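Local structure of MexT protein (Pseudomonas aeruginosa, 6L33) at residues Phe10-Ser15 with Ile37-Arg42; Asn51-Gly56 with Ser182-Gly187; Tyr64-Pro69 with Arg177-Ser182; Pro82-Ala87 with Arg168-Pro173. The protein probably activates transcription as a LysR-type, DNA-binding regulator of the MexEF-OprN efflux pump, the part described here being its regulatory domain. All blocks are in the same frame, centred on the assembly; numbering follows the deposited sequence. Where two conformers were deposited one is given.

Contact 1: residues Phe10-Ser15 with Ile37-Arg42; sequences FRIGLS and IVLVVR. With SO4 (sulfate ion), chain E.
Phe10 opens the pairing by giving its N-H to Val38 O (2.8 Å) and receiving Val40 N on its own carbonyl. Its CB rests on Leu39 CD1 at 4.0 Å, and its ring packs on Trp197 and Leu198 of helix 193-203, a buried place that suits a large aromatic. Arg11 emerges on the other face of the sheet, where its CG lies alongside Val40 CB, both side chains pointing the same way. Ile12 bonds forward and back, N to Val40 O and O to Arg42 N; its CD1 lies 4.1 Å from Leu39 CD1, and CG1 meets Val41 CG2. Gly13, with no side chain to crowd the carbonyl, brings its CA to 3.2 Å from Arg42 O in a CA-H...O contact. Leu14 N closes the series on Arg42 O, while Leu14 CD1 presses on Val41 CG1 (3.7 Å). The bent Arg42 chain holds a sulfate, probably from the crystallisation liquor, through NE to O3 (2.9 Å) and NH2 to O1 (2.8 Å); Arg43 of the second subunit binds the same ion. Strands 9-14 and 38-43, linked through helix 18-33, form a parallel beta-alpha-beta unit of the periplasmic-binding-protein-like fold, and the sheet continues into the second subunit.

Contact 2: residues Asn51-Gly56 with Ser182-Gly187; sequences NLLASG and SMAWRG
Leu53 and Arg186 carry this contact between the last turn of helix 49-55 and strand 181-186, their side chains slanting across each other. The apolar part belongs to Leu53: CD2 lies 3.9 Å from Trp185 CA and equally far from Arg186 NE, in the plane of the guanidinium at its edge, while CD1 meets Ala184 CB at 4.2 Å. A branched leucine can thus touch strand backbone and side chain together, and the small Ala184 is consistent with the close approach of Leu53. The axes of helix segment 51-55 and strand segment 182-186 run 25° apart with a closest approach of 8.4 Å, a helix laid on the mixed five-stranded sheet in one lobe of the LysR regulatory domain, whose fold resembles that of periplasmic binding proteins.

The polar part is the end of Arg186. Its chi1 of 55° tucks CG over the backbone, and two further bends bring NH2 to 2.6 Å from Leu53 O and 3.1 Å from Gly56 CA. NH1 is hydrogen-bonded to Gln189. Backbone bonds then finish the helix: Gly56 N reaches Leu53 O at 3.2 Å and, weakly, Leu52 O, in a Schellman motif. The positive phi of Gly56 (90°) is readily adopted by glycine, which has no side chain to collide with the preceding carbonyl.

Contact 3: residues Tyr64-Pro69 with Arg177-Ser182; sequences YTDELP and RAFELS
Tyr64 and Leu181 meet as an antiparallel non-hydrogen-bonded pair, and their side chains supply the closer of two CH-pi contacts. Leu181 CD2 lies over the centre of the Tyr64 ring, 3.6 Å from the centroid and 10° off the ring normal, so a flat aromatic face is matched to a methyl. Tyr64 OH is held by Asp17. In the second CH-pi contact, Asp66 CB stands 4.0 Å from the centroid of the Phe179 ring, displaced toward the rim; with CG anti to the backbone N (chi1 -176°), the carboxylate passes out beyond the CE1-CZ bond, its plane 23° from that of the ring. Tyr46 meets Phe179 edge-to-face.

Among the polar contacts, Thr65 N donates to Glu180 O at 3.2 Å, and that carbonyl also takes a CA-H...O contact from Tyr64 CA (3.2 Å). Thr65 OG1 pairs with Ser182 OG at 2.9 Å, although the place of the serine oxygen is less sure. Arg74, from strand 72-78, hydrogen-bonds to Thr65 OG1 and Asp66 O. The loop after strand 60-62 is thereby fastened to the segment leading into strand 181-186, consistent with one of the crossover connections between the lobes of a periplasmic-binding-protein-type domain.

Contact 4: residues Pro82-Ala87 with Arg168-Pro173; sequences PKILRA and RAEDPP
Ile84 and Glu170, then Arg86 and Arg168, are the hydrogen-bonded pairs of two antiparallel strands at one edge of the second mixed sheet of the LysR regulatory domain, with strand 168-170 outermost within the chain. Ile84 N gives to Glu170 O at 2.8 Å and receives Glu170 N in return; Arg86 and Arg168 exchange the same two bonds. Between them Leu85 and Ala169 form the non-hydrogen-bonded pair, Leu85 CD1 touching the compact Ala169 CB.

On the face carrying Ile84, Arg86, Arg168 and Glu170, the two guanidinium groups stack, centres 3.6 Å apart and planes at 19°. Glu170 slants across Arg86 and brings OE2 to the edge of its guanidinium, taking NE (3.2 Å) and, in a less securely placed bond, NH2; the carboxylate is turned 69° from the guanidinium and is met from above its own plane.

Further along, Ile84 CG1 packs on Pro172 CB at 3.8 Å, and the Pro82 ring crosses that of Pro172 at about a right angle, Pro82 CB to Pro172 CG 4.0 Å. Pro172, with no N-H to give, suits the place just past the end of strand 168-170. Lys83 NZ reaches Asp171 OD1 in a salt bridge of 2.7 Å, arriving from above the carboxylate plane.

An outer shell fixes the charged groups. Asp88 forms a salt bridge with Arg86 NH1, and the carbonyls of Asp88 and Ala90 take Arg168 NH1; together with Glu170 these acceptors probably ease the closeness of the like charges. Glu170 is positioned in turn by Leu94, whose backbone N is hydrogen-bonded to OE1.

How the contacts relate
Contacts 1 and 2 belong to one lobe, on a mixed sheet ordered 38-43, 9-14, 60-62, 181-186, 72-78; their centres are 12 Å apart, and helix 49-55 follows strand 38-43 directly. Contact 3, 12 Å from contact 2 between centres, shares Ser182 with it and also touches contact 1, where Ser15 meets Tyr64. Contact 4 lies on the second lobe's sheet, about 31 Å from contacts 1 and 2 between centres. Along the chain contact 1 closes first, then contact 4 nests inside contact 3, which nests inside contact 2. The chain thus visits the second lobe and returns, and contact 3, packing Ala178 on Pro82, bridges the lobes.

Contact 1: residues Phe10-Ser15 with Ile37-Arg42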
loop_
_atom_site.group_PDB
_atom_site.type_symbol
_atom_site.label_atom_id
_atom_site.label_comp_id
_atom_site.label_asym_id
_atom_site.label_seq_id
_atom_site.Cartn_x
_atom_site.Cartn_y
_atom_site.Cartn_z
ATOM N N PHE B 10 -16.539 11.389 4.181
ATOM C CA PHE B 10 -16.871 10.145 3.507
ATOM C C PHE B 10 -15.703 9.175 3.610
ATOM O O PHE B 10 -14.540 9.570 3.479
ATOM C CB PHE B 10 -17.233 10.396 2.042
ATOM C CG PHE B 10 -18.613 10.954 1.850
ATOM C CD1 PHE B 10 -19.711 10.318 2.403
ATOM C CD2 PHE B 10 -18.811 12.120 1.130
ATOM C CE1 PHE B 10 -20.984 10.828 2.234
ATOM C CE2 PHE B 10 -20.083 12.636 0.958
ATOM C CZ PHE B 10 -21.169 11.989 1.510
ATOM N N ARG B 11 -16.021 7.908 3.857
ATOM C CA ARG B 11 -15.026 6.857 4.029
ATOM C C ARG B 11 -15.265 5.786 2.977
ATOM O O ARG B 11 -16.334 5.163 2.952
ATOM C CB ARG B 11 -15.091 6.269 5.441
ATOM C CG ARG B 11 -14.689 7.254 6.530
ATOM C CD ARG B 11 -15.168 6.821 7.908
ATOM N NE ARG B 11 -14.840 7.815 8.929
ATOM C CZ ARG B 11 -15.628 8.834 9.264
ATOM N NH1 ARG B 11 -15.245 9.690 10.203
ATOM N NH2 ARG B 11 -16.800 8.995 8.664
ATOM N N ILE B 12 -14.280 5.583 2.103
ATOM C CA ILE B 12 -14.374 4.612 1.023
ATOM C C ILE B 12 -13.148 3.709 1.060
ATOM O O ILE B 12 -12.097 4.066 1.598
ATOM C CB ILE B 12 -14.503 5.283 -0.364
ATOM C CG1 ILE B 12 -13.185 5.944 -0.765
ATOM C CG2 ILE B 12 -15.633 6.300 -0.372
ATOM C CD1 ILE B 12 -13.210 6.558 -2.154
ATOM N N GLY B 13 -13.298 2.523 0.477
ATOM C CA GLY B 13 -12.217 1.558 0.369
ATOM C C GLY B 13 -11.833 1.359 -1.088
ATOM O O GLY B 13 -12.698 1.227 -1.954
ATOM N N LEU B 14 -10.528 1.348 -1.346
ATOM C CA LEU B 14 -10.047 1.237 -2.714
ATOM C C LEU B 14 -8.908 0.235 -2.791
ATOM O O LEU B 14 -8.016 0.228 -1.938
ATOM C CB LEU B 14 -9.573 2.593 -3.260
ATOM C CG LEU B 14 -10.620 3.682 -3.499
ATOM C CD1 LEU B 14 -9.952 4.929 -4.058
ATOM C CD2 LEU B 14 -11.731 3.196 -4.428
ATOM N N SER B 15 -8.955 -0.612 -3.814
ATOM C CA SER B 15 -7.801 -1.427 -4.159
ATOM C C SER B 15 -6.638 -0.519 -4.536
ATOM O O SER B 15 -6.829 0.581 -5.063
ATOM C CB SER B 15 -8.147 -2.373 -5.310
ATOM O OG SER B 15 -7.021 -3.135 -5.703
ATOM N N ILE B 37 -16.543 18.822 1.741
ATOM C CA ILE B 37 -16.537 17.397 2.057
ATOM C C ILE B 37 -15.103 16.894 2.140
ATOM O O ILE B 37 -14.227 17.310 1.372
ATOM C CB ILE B 37 -17.360 16.595 1.027
ATOM C CG1 ILE B 37 -16.685 16.596 -0.347
ATOM C CG2 ILE B 37 -18.775 17.146 0.936
ATOM C CD1 ILE B 37 -16.002 15.292 -0.700
ATOM N N VAL B 38 -14.864 15.990 3.086
ATOM C CA VAL B 38 -13.551 15.404 3.320
ATOM C C VAL B 38 -13.624 13.920 2.987
ATOM O O VAL B 38 -14.553 13.227 3.419
ATOM C CB VAL B 38 -13.092 15.624 4.771
ATOM C CG1 VAL B 38 -11.702 15.053 4.978
ATOM C CG2 VAL B 38 -13.125 17.106 5.115
ATOM N N LEU B 39 -12.648 13.436 2.227
ATOM C CA LEU B 39 -12.607 12.049 1.781
ATOM C C LEU B 39 -11.509 11.294 2.517
ATOM O O LEU B 39 -10.352 11.727 2.532
ATOM C CB LEU B 39 -12.376 11.969 0.271
ATOM C CG LEU B 39 -12.492 10.574 -0.345
ATOM C CD1 LEU B 39 -13.886 10.012 -0.126
ATOM C CD2 LEU B 39 -12.151 10.608 -1.828
ATOM N N VAL B 40 -11.873 10.164 3.117
ATOM C CA VAL B 40 -10.926 9.244 3.736
ATOM C C VAL B 40 -10.939 7.957 2.922
ATOM O O VAL B 40 -11.994 7.332 2.752
ATOM C CB VAL B 40 -11.273 8.969 5.208
ATOM C CG1 VAL B 40 -10.336 7.916 5.787
ATOM C CG2 VAL B 40 -11.208 10.252 6.017
ATOM N N VAL B 41 -9.775 7.562 2.414
ATOM C CA VAL B 41 -9.635 6.356 1.605
ATOM C C VAL B 41 -8.899 5.312 2.433
ATOM O O VAL B 41 -7.787 5.562 2.915
ATOM C CB VAL B 41 -8.892 6.632 0.289
ATOM C CG1 VAL B 41 -8.829 5.364 -0.554
ATOM C CG2 VAL B 41 -9.561 7.760 -0.482
ATOM N N ARG B 42 -9.519 4.150 2.601
ATOM C CA ARG B 42 -8.900 3.011 3.260
ATOM C C ARG B 42 -8.478 1.981 2.219
ATOM O O ARG B 42 -9.103 1.850 1.164
ATOM C CB ARG B 42 -9.859 2.370 4.267
ATOM C CG ARG B 42 -10.487 3.345 5.253
ATOM C CD ARG B 42 -9.437 4.004 6.138
ATOM N NE ARG B 42 -8.525 3.023 6.721
ATOM C CZ ARG B 42 -8.804 2.280 7.787
ATOM N NH1 ARG B 42 -9.974 2.404 8.401
ATOM N NH2 ARG B 42 -7.912 1.409 8.242
HETATM S S SO4 E . -5.080 1.749 5.797
HETATM O O1 SO4 E . -5.319 1.484 7.213
HETATM O O2 SO4 E . -4.387 0.617 5.188
HETATM O O3 SO4 E . -6.357 1.956 5.125
HETATM O O4 SO4 E . -4.259 2.947 5.654
#

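Contact 2: residues Asn51-Gly56 with Ser182-Gly187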
loop_
_atom_site.group_PDB
_atom_site.type_symbol
_atom_site.label_atom_id
_atom_site.label_comp_id
_atom_site.label_asym_id
_atom_site.label_seq_id
_atom_site.Cartn_x
_atom_site.Cartn_y
_atom_site.Cartn_z
ATOM N N ASN B 51 -14.925 -7.224 5.987
ATOM C CA ASN B 51 -14.633 -6.606 7.278
ATOM C C ASN B 51 -14.858 -5.101 7.239
ATOM O O ASN B 51 -15.431 -4.526 8.172
ATOM C CB ASN B 51 -13.190 -6.902 7.694
ATOM C CG ASN B 51 -12.861 -8.380 7.669
ATOM O OD1 ASN B 51 -12.876 -9.015 6.614
ATOM N ND2 ASN B 51 -12.538 -8.931 8.835
ATOM N N LEU B 52 -14.392 -4.441 6.174
ATOM C CA LEU B 52 -14.521 -2.989 6.086
ATOM C C LEU B 52 -15.982 -2.562 6.029
ATOM O O LEU B 52 -16.363 -1.544 6.620
ATOM C CB LEU B 52 -13.766 -2.468 4.863
ATOM C CG LEU B 52 -12.241 -2.594 4.882
ATOM C CD1 LEU B 52 -11.661 -2.249 3.521
ATOM C CD2 LEU B 52 -11.639 -1.710 5.964
ATOM N N LEU B 53 -16.818 -3.325 5.322
ATOM C CA LEU B 53 -18.233 -2.981 5.228
ATOM C C LEU B 53 -18.967 -3.303 6.524
ATOM O O LEU B 53 -19.687 -2.458 7.069
ATOM C CB LEU B 53 -18.875 -3.714 4.049
ATOM C CG LEU B 53 -18.489 -3.254 2.640
ATOM C CD1 LEU B 53 -18.940 -4.272 1.600
ATOM C CD2 LEU B 53 -19.072 -1.879 2.335
ATOM N N ALA B 54 -18.794 -4.523 7.039
ATOM C CA ALA B 54 -19.567 -4.953 8.201
ATOM C C ALA B 54 -19.214 -4.159 9.454
ATOM O O ALA B 54 -20.055 -4.015 10.348
ATOM C CB ALA B 54 -19.359 -6.447 8.446
ATOM N N SER B 55 -17.992 -3.637 9.536
ATOM C CA SER B 55 -17.554 -2.898 10.714
ATOM C C SER B 55 -17.837 -1.404 10.629
ATOM O O SER B 55 -17.721 -0.712 11.645
ATOM C CB SER B 55 -16.056 -3.111 10.945
ATOM O OG SER B 55 -15.304 -2.622 9.849
ATOM N N GLY B 56 -18.198 -0.891 9.457
ATOM C CA GLY B 56 -18.461 0.524 9.306
ATOM C C GLY B 56 -17.271 1.370 8.917
ATOM O O GLY B 56 -17.388 2.601 8.910
ATOM N N SER B 182 -15.277 -4.792 -8.397
ATOM C CA SER B 182 -16.653 -4.520 -8.015
ATOM C C SER B 182 -16.749 -3.189 -7.287
ATOM O O SER B 182 -15.782 -2.720 -6.681
ATOM C CB SER B 182 -17.221 -5.617 -7.101
ATOM O OG SER B 182 -17.525 -6.796 -7.820
HETATM N N MSE B 183 -17.929 -2.584 -7.361
HETATM C CA MSE B 183 -18.316 -1.572 -6.392
HETATM C C MSE B 183 -19.298 -2.230 -5.446
HETATM O O MSE B 183 -20.307 -2.781 -5.881
HETATM C CB MSE B 183 -18.944 -0.343 -7.046
HETATM C CG MSE B 183 -19.438 0.664 -6.016
HETATM SE SE MSE B 183 -20.248 2.274 -6.753
HETATM C CE MSE B 183 -18.898 2.711 -8.083
ATOM N N ALA B 184 -19.000 -2.192 -4.153
ATOM C CA ALA B 184 -19.823 -2.863 -3.162
ATOM C C ALA B 184 -20.129 -1.912 -2.019
ATOM O O ALA B 184 -19.264 -1.144 -1.584
ATOM C CB ALA B 184 -19.138 -4.124 -2.624
ATOM N N TRP B 185 -21.367 -1.969 -1.541
ATOM C CA TRP B 185 -21.794 -1.145 -0.424
ATOM C C TRP B 185 -22.809 -1.934 0.388
ATOM O O TRP B 185 -23.318 -2.969 -0.046
ATOM C CB TRP B 185 -22.364 0.198 -0.901
ATOM C CG TRP B 185 -23.596 0.091 -1.747
ATOM C CD1 TRP B 185 -24.888 0.237 -1.332
ATOM C CD2 TRP B 185 -23.655 -0.164 -3.159
ATOM N NE1 TRP B 185 -25.747 0.082 -2.393
ATOM C CE2 TRP B 185 -25.016 -0.164 -3.526
ATOM C CE3 TRP B 185 -22.691 -0.393 -4.145
ATOM C CZ2 TRP B 185 -25.437 -0.387 -4.835
ATOM C CZ3 TRP B 185 -23.110 -0.615 -5.447
ATOM C CH2 TRP B 185 -24.472 -0.610 -5.779
ATOM N N ARG B 186 -23.087 -1.433 1.581
ATOM C CA ARG B 186 -23.955 -2.110 2.527
ATOM C C ARG B 186 -25.414 -1.786 2.233
ATOM O O ARG B 186 -25.752 -0.680 1.803
ATOM C CB ARG B 186 -23.599 -1.695 3.952
ATOM C CG ARG B 186 -23.619 -0.197 4.148
ATOM C CD ARG B 186 -22.280 0.464 3.842
ATOM N NE ARG B 186 -21.250 0.109 4.811
ATOM C CZ ARG B 186 -21.301 0.399 6.107
ATOM N NH1 ARG B 186 -22.327 1.070 6.617
ATOM N NH2 ARG B 186 -20.311 0.023 6.896
ATOM N N GLY B 187 -26.281 -2.774 2.471
ATOM C CA GLY B 187 -27.685 -2.619 2.127
ATOM C C GLY B 187 -28.353 -1.440 2.807
ATOM O O GLY B 187 -29.227 -0.796 2.220
#

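Contact 3: residues Tyr64-Pro69 with Arg177-Ser182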
loop_
_atom_site.group_PDB
_atom_site.type_symbol
_atom_site.label_atom_id
_atom_site.label_comp_id
_atom_site.label_asym_id
_atom_site.label_seq_id
_atom_site.Cartn_x
_atom_site.Cartn_y
_atom_site.Cartn_z
ATOM N N TYR B 64 -11.217 -5.574 -5.969
ATOM C CA TYR B 64 -11.472 -6.968 -6.289
ATOM C C TYR B 64 -12.269 -7.582 -5.148
ATOM O O TYR B 64 -11.981 -7.345 -3.972
ATOM C CB TYR B 64 -10.162 -7.726 -6.501
ATOM C CG TYR B 64 -9.290 -7.111 -7.568
ATOM C CD1 TYR B 64 -9.562 -7.315 -8.916
ATOM C CD2 TYR B 64 -8.208 -6.313 -7.228
ATOM C CE1 TYR B 64 -8.771 -6.747 -9.895
ATOM C CE2 TYR B 64 -7.412 -5.743 -8.197
ATOM C CZ TYR B 64 -7.697 -5.964 -9.529
ATOM O OH TYR B 64 -6.902 -5.394 -10.497
ATOM N N THR B 65 -13.303 -8.340 -5.493
ATOM C CA THR B 65 -14.194 -8.902 -4.490
ATOM C C THR B 65 -14.420 -10.377 -4.767
ATOM O O THR B 65 -14.504 -10.797 -5.925
ATOM C CB THR B 65 -15.543 -8.173 -4.458
ATOM O OG1 THR B 65 -16.167 -8.270 -5.745
ATOM C CG2 THR B 65 -15.357 -6.704 -4.095
ATOM N N ASP B 66 -14.516 -11.160 -3.690
ATOM C CA ASP B 66 -14.866 -12.564 -3.796
ATOM C C ASP B 66 -16.249 -12.717 -3.191
ATOM O O ASP B 66 -17.257 -12.619 -3.918
ATOM C CB ASP B 66 -13.788 -13.432 -3.133
ATOM C CG ASP B 66 -14.049 -14.917 -3.295
ATOM O OD1 ASP B 66 -14.994 -15.284 -4.023
ATOM O OD2 ASP B 66 -13.303 -15.718 -2.694
ATOM N N GLU B 67 -16.374 -12.935 -1.884
ATOM C CA GLU B 67 -17.666 -12.982 -1.218
ATOM C C GLU B 67 -17.879 -11.718 -0.394
ATOM O O GLU B 67 -16.925 -11.110 0.101
ATOM C CB GLU B 67 -17.783 -14.213 -0.315
ATOM C CG GLU B 67 -17.267 -15.495 -0.941
ATOM C CD GLU B 67 -18.292 -16.159 -1.839
ATOM O OE1 GLU B 67 -17.953 -17.185 -2.467
ATOM O OE2 GLU B 67 -19.434 -15.657 -1.919
ATOM N N LEU B 68 -19.140 -11.335 -0.250
ATOM C CA LEU B 68 -19.555 -10.154 0.486
ATOM C C LEU B 68 -20.636 -10.537 1.483
ATOM O O LEU B 68 -21.324 -11.548 1.305
ATOM C CB LEU B 68 -20.080 -9.070 -0.467
ATOM C CG LEU B 68 -19.065 -8.508 -1.465
ATOM C CD1 LEU B 68 -19.763 -7.678 -2.522
ATOM C CD2 LEU B 68 -18.004 -7.686 -0.751
ATOM N N PRO B 69 -20.801 -9.760 2.555
ATOM C CA PRO B 69 -21.874 -10.052 3.513
ATOM C C PRO B 69 -23.243 -10.001 2.851
ATOM O O PRO B 69 -23.450 -9.340 1.831
ATOM C CB PRO B 69 -21.721 -8.949 4.567
ATOM C CG PRO B 69 -20.293 -8.538 4.471
ATOM C CD PRO B 69 -19.936 -8.661 3.017
ATOM N N ARG B 177 -7.909 -18.287 -11.674
ATOM C CA ARG B 177 -8.928 -17.349 -11.225
ATOM C C ARG B 177 -8.482 -15.906 -11.443
ATOM O O ARG B 177 -7.287 -15.594 -11.430
ATOM C CB ARG B 177 -9.219 -17.569 -9.739
ATOM C CG ARG B 177 -10.660 -17.890 -9.391
ATOM C CD ARG B 177 -10.809 -18.081 -7.887
ATOM N NE ARG B 177 -11.984 -18.874 -7.537
ATOM C CZ ARG B 177 -11.966 -20.186 -7.328
ATOM N NH1 ARG B 177 -10.829 -20.862 -7.435
ATOM N NH2 ARG B 177 -13.085 -20.824 -7.014
ATOM N N ALA B 178 -9.460 -15.020 -11.603
ATOM C CA ALA B 178 -9.219 -13.582 -11.633
ATOM C C ALA B 178 -10.498 -12.915 -11.148
ATOM O O ALA B 178 -11.504 -12.914 -11.866
ATOM C CB ALA B 178 -8.830 -13.100 -13.027
ATOM N N PHE B 179 -10.465 -12.376 -9.933
ATOM C CA PHE B 179 -11.658 -11.800 -9.331
ATOM C C PHE B 179 -12.087 -10.540 -10.073
ATOM O O PHE B 179 -11.263 -9.764 -10.559
ATOM C CB PHE B 179 -11.414 -11.465 -7.857
ATOM C CG PHE B 179 -11.271 -12.673 -6.973
ATOM C CD1 PHE B 179 -12.106 -13.768 -7.126
ATOM C CD2 PHE B 179 -10.302 -12.709 -5.984
ATOM C CE1 PHE B 179 -11.972 -14.878 -6.310
ATOM C CE2 PHE B 179 -10.165 -13.814 -5.168
ATOM C CZ PHE B 179 -11.000 -14.899 -5.330
ATOM N N GLU B 180 -13.401 -10.344 -10.142
ATOM C CA GLU B 180 -13.971 -9.132 -10.709
ATOM C C GLU B 180 -13.568 -7.907 -9.893
ATOM O O GLU B 180 -13.365 -7.980 -8.680
ATOM C CB GLU B 180 -15.497 -9.245 -10.731
ATOM C CG GLU B 180 -16.061 -9.653 -9.366
ATOM C CD GLU B 180 -17.577 -9.670 -9.312
ATOM O OE1 GLU B 180 -18.153 -8.931 -8.484
ATOM O OE2 GLU B 180 -18.193 -10.428 -10.090
ATOM N N LEU B 181 -13.451 -6.769 -10.573
ATOM C CA LEU B 181 -13.487 -5.485 -9.888
ATOM C C LEU B 181 -14.945 -5.120 -9.642
ATOM O O LEU B 181 -15.762 -5.157 -10.567
ATOM C CB LEU B 181 -12.796 -4.395 -10.711
ATOM C CG LEU B 181 -11.297 -4.149 -10.518
ATOM C CD1 LEU B 181 -10.846 -2.959 -11.357
ATOM C CD2 LEU B 181 -10.947 -3.937 -9.050
ATOM N N SER B 182 -15.277 -4.792 -8.397
ATOM C CA SER B 182 -16.653 -4.520 -8.015
ATOM C C SER B 182 -16.749 -3.189 -7.287
ATOM O O SER B 182 -15.782 -2.720 -6.681
ATOM C CB SER B 182 -17.221 -5.617 -7.101
ATOM O OG SER B 182 -17.525 -6.796 -7.820
#

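Contact 4: residues Pro82-Ala87 with Arg168-Pro173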
loop_
_atom_site.group_PDB
_atom_site.type_symbol
_atom_site.label_atom_id
_atom_site.label_comp_id
_atom_site.label_asym_id
_atom_site.label_seq_id
_atom_site.Cartn_x
_atom_site.Cartn_y
_atom_site.Cartn_z
ATOM N N PRO B 82 -6.413 -13.128 -15.886
ATOM C CA PRO B 82 -5.066 -13.162 -15.312
ATOM C C PRO B 82 -3.995 -12.806 -16.330
ATOM O O PRO B 82 -4.139 -13.029 -17.534
ATOM C CB PRO B 82 -4.921 -14.615 -14.844
ATOM C CG PRO B 82 -5.831 -15.386 -15.735
ATOM C CD PRO B 82 -6.993 -14.476 -16.028
ATOM N N LYS B 83 -2.906 -12.234 -15.818
ATOM C CA LYS B 83 -1.760 -11.863 -16.632
ATOM C C LYS B 83 -0.482 -12.258 -15.910
ATOM O O LYS B 83 -0.401 -12.165 -14.681
ATOM C CB LYS B 83 -1.739 -10.356 -16.931
ATOM C CG LYS B 83 -2.816 -9.886 -17.893
ATOM C CD LYS B 83 -2.591 -10.441 -19.291
ATOM C CE LYS B 83 -3.633 -9.916 -20.265
ATOM N NZ LYS B 83 -3.471 -10.511 -21.619
ATOM N N ILE B 84 0.505 -12.706 -16.678
ATOM C CA ILE B 84 1.850 -12.953 -16.170
ATOM C C ILE B 84 2.667 -11.688 -16.355
ATOM O O ILE B 84 2.587 -11.028 -17.396
ATOM C CB ILE B 84 2.515 -14.141 -16.894
ATOM C CG1 ILE B 84 1.699 -15.417 -16.710
ATOM C CG2 ILE B 84 3.940 -14.343 -16.395
ATOM C CD1 ILE B 84 1.206 -15.621 -15.309
ATOM N N LEU B 85 3.454 -11.343 -15.340
ATOM C CA LEU B 85 4.382 -10.226 -15.403
ATOM C C LEU B 85 5.795 -10.766 -15.254
ATOM O O LEU B 85 6.063 -11.563 -14.349
ATOM C CB LEU B 85 4.088 -9.201 -14.306
ATOM C CG LEU B 85 3.222 -7.991 -14.661
ATOM C CD1 LEU B 85 2.013 -8.390 -15.485
ATOM C CD2 LEU B 85 2.786 -7.296 -13.387
ATOM N N ARG B 86 6.693 -10.346 -16.138
ATOM C CA ARG B 86 8.084 -10.749 -16.028
ATOM C C ARG B 86 8.982 -9.582 -16.404
ATOM O O ARG B 86 8.550 -8.610 -17.029
ATOM C CB ARG B 86 8.398 -11.979 -16.893
ATOM C CG ARG B 86 8.072 -11.846 -18.369
ATOM C CD ARG B 86 9.016 -12.730 -19.167
ATOM N NE ARG B 86 8.363 -13.458 -20.241
ATOM C CZ ARG B 86 8.980 -14.342 -21.019
ATOM N NH1 ARG B 86 10.266 -14.614 -20.831
ATOM N NH2 ARG B 86 8.308 -14.958 -21.976
ATOM N N ALA B 87 10.248 -9.692 -15.999
ATOM C CA ALA B 87 11.224 -8.637 -16.209
ATOM C C ALA B 87 12.485 -9.110 -16.916
ATOM O O ALA B 87 13.373 -8.289 -17.170
ATOM C CB ALA B 87 11.611 -7.994 -14.868
ATOM N N ARG B 168 7.117 -7.053 -18.887
ATOM C CA ARG B 168 6.370 -7.643 -19.989
ATOM C C ARG B 168 5.137 -8.341 -19.432
ATOM O O ARG B 168 5.201 -8.982 -18.378
ATOM C CB ARG B 168 7.219 -8.652 -20.776
ATOM C CG ARG B 168 8.509 -8.099 -21.375
ATOM C CD ARG B 168 9.591 -9.179 -21.478
ATOM N NE ARG B 168 9.227 -10.266 -22.387
ATOM C CZ ARG B 168 9.994 -11.326 -22.632
ATOM N NH1 ARG B 168 11.172 -11.448 -22.035
ATOM N NH2 ARG B 168 9.588 -12.268 -23.475
ATOM N N ALA B 169 4.016 -8.212 -20.133
ATOM C CA ALA B 169 2.783 -8.895 -19.771
ATOM C C ALA B 169 2.414 -9.901 -20.852
ATOM O O ALA B 169 2.578 -9.632 -22.046
ATOM C CB ALA B 169 1.638 -7.899 -19.566
ATOM N N GLU B 170 1.925 -11.065 -20.430
ATOM C CA GLU B 170 1.468 -12.078 -21.369
ATOM C C GLU B 170 0.365 -12.899 -20.719
ATOM O O GLU B 170 0.215 -12.919 -19.494
ATOM C CB GLU B 170 2.617 -12.989 -21.833
ATOM C CG GLU B 170 3.522 -13.497 -20.719
ATOM C CD GLU B 170 4.701 -14.307 -21.241
ATOM O OE1 GLU B 170 4.695 -15.546 -21.080
ATOM O OE2 GLU B 170 5.637 -13.708 -21.811
ATOM N N ASP B 171 -0.418 -13.567 -21.561
ATOM C CA ASP B 171 -1.427 -14.483 -21.056
ATOM C C ASP B 171 -0.750 -15.701 -20.430
ATOM O O ASP B 171 0.276 -16.168 -20.936
ATOM C CB ASP B 171 -2.367 -14.925 -22.178
ATOM C CG ASP B 171 -3.200 -13.783 -22.729
ATOM O OD1 ASP B 171 -3.909 -13.125 -21.938
ATOM O OD2 ASP B 171 -3.148 -13.546 -23.954
ATOM N N PRO B 172 -1.290 -16.231 -19.331
ATOM C CA PRO B 172 -0.650 -17.378 -18.686
ATOM C C PRO B 172 -0.785 -18.625 -19.537
ATOM O O PRO B 172 -1.727 -18.749 -20.340
ATOM C CB PRO B 172 -1.425 -17.518 -17.361
ATOM C CG PRO B 172 -2.170 -16.227 -17.192
ATOM C CD PRO B 172 -2.454 -15.743 -18.575
ATOM N N PRO B 173 0.136 -19.594 -19.391
ATOM C CA PRO B 173 0.047 -20.830 -20.180
ATOM C C PRO B 173 -0.928 -21.834 -19.585
ATOM O O PRO B 173 -0.833 -23.037 -19.840
ATOM C CB PRO B 173 1.484 -21.359 -20.150
ATOM C CG PRO B 173 1.994 -20.917 -18.821
ATOM C CD PRO B 173 1.327 -19.582 -18.520
HETATM O O HOH W 1 -5.590 -14.225 -19.455
#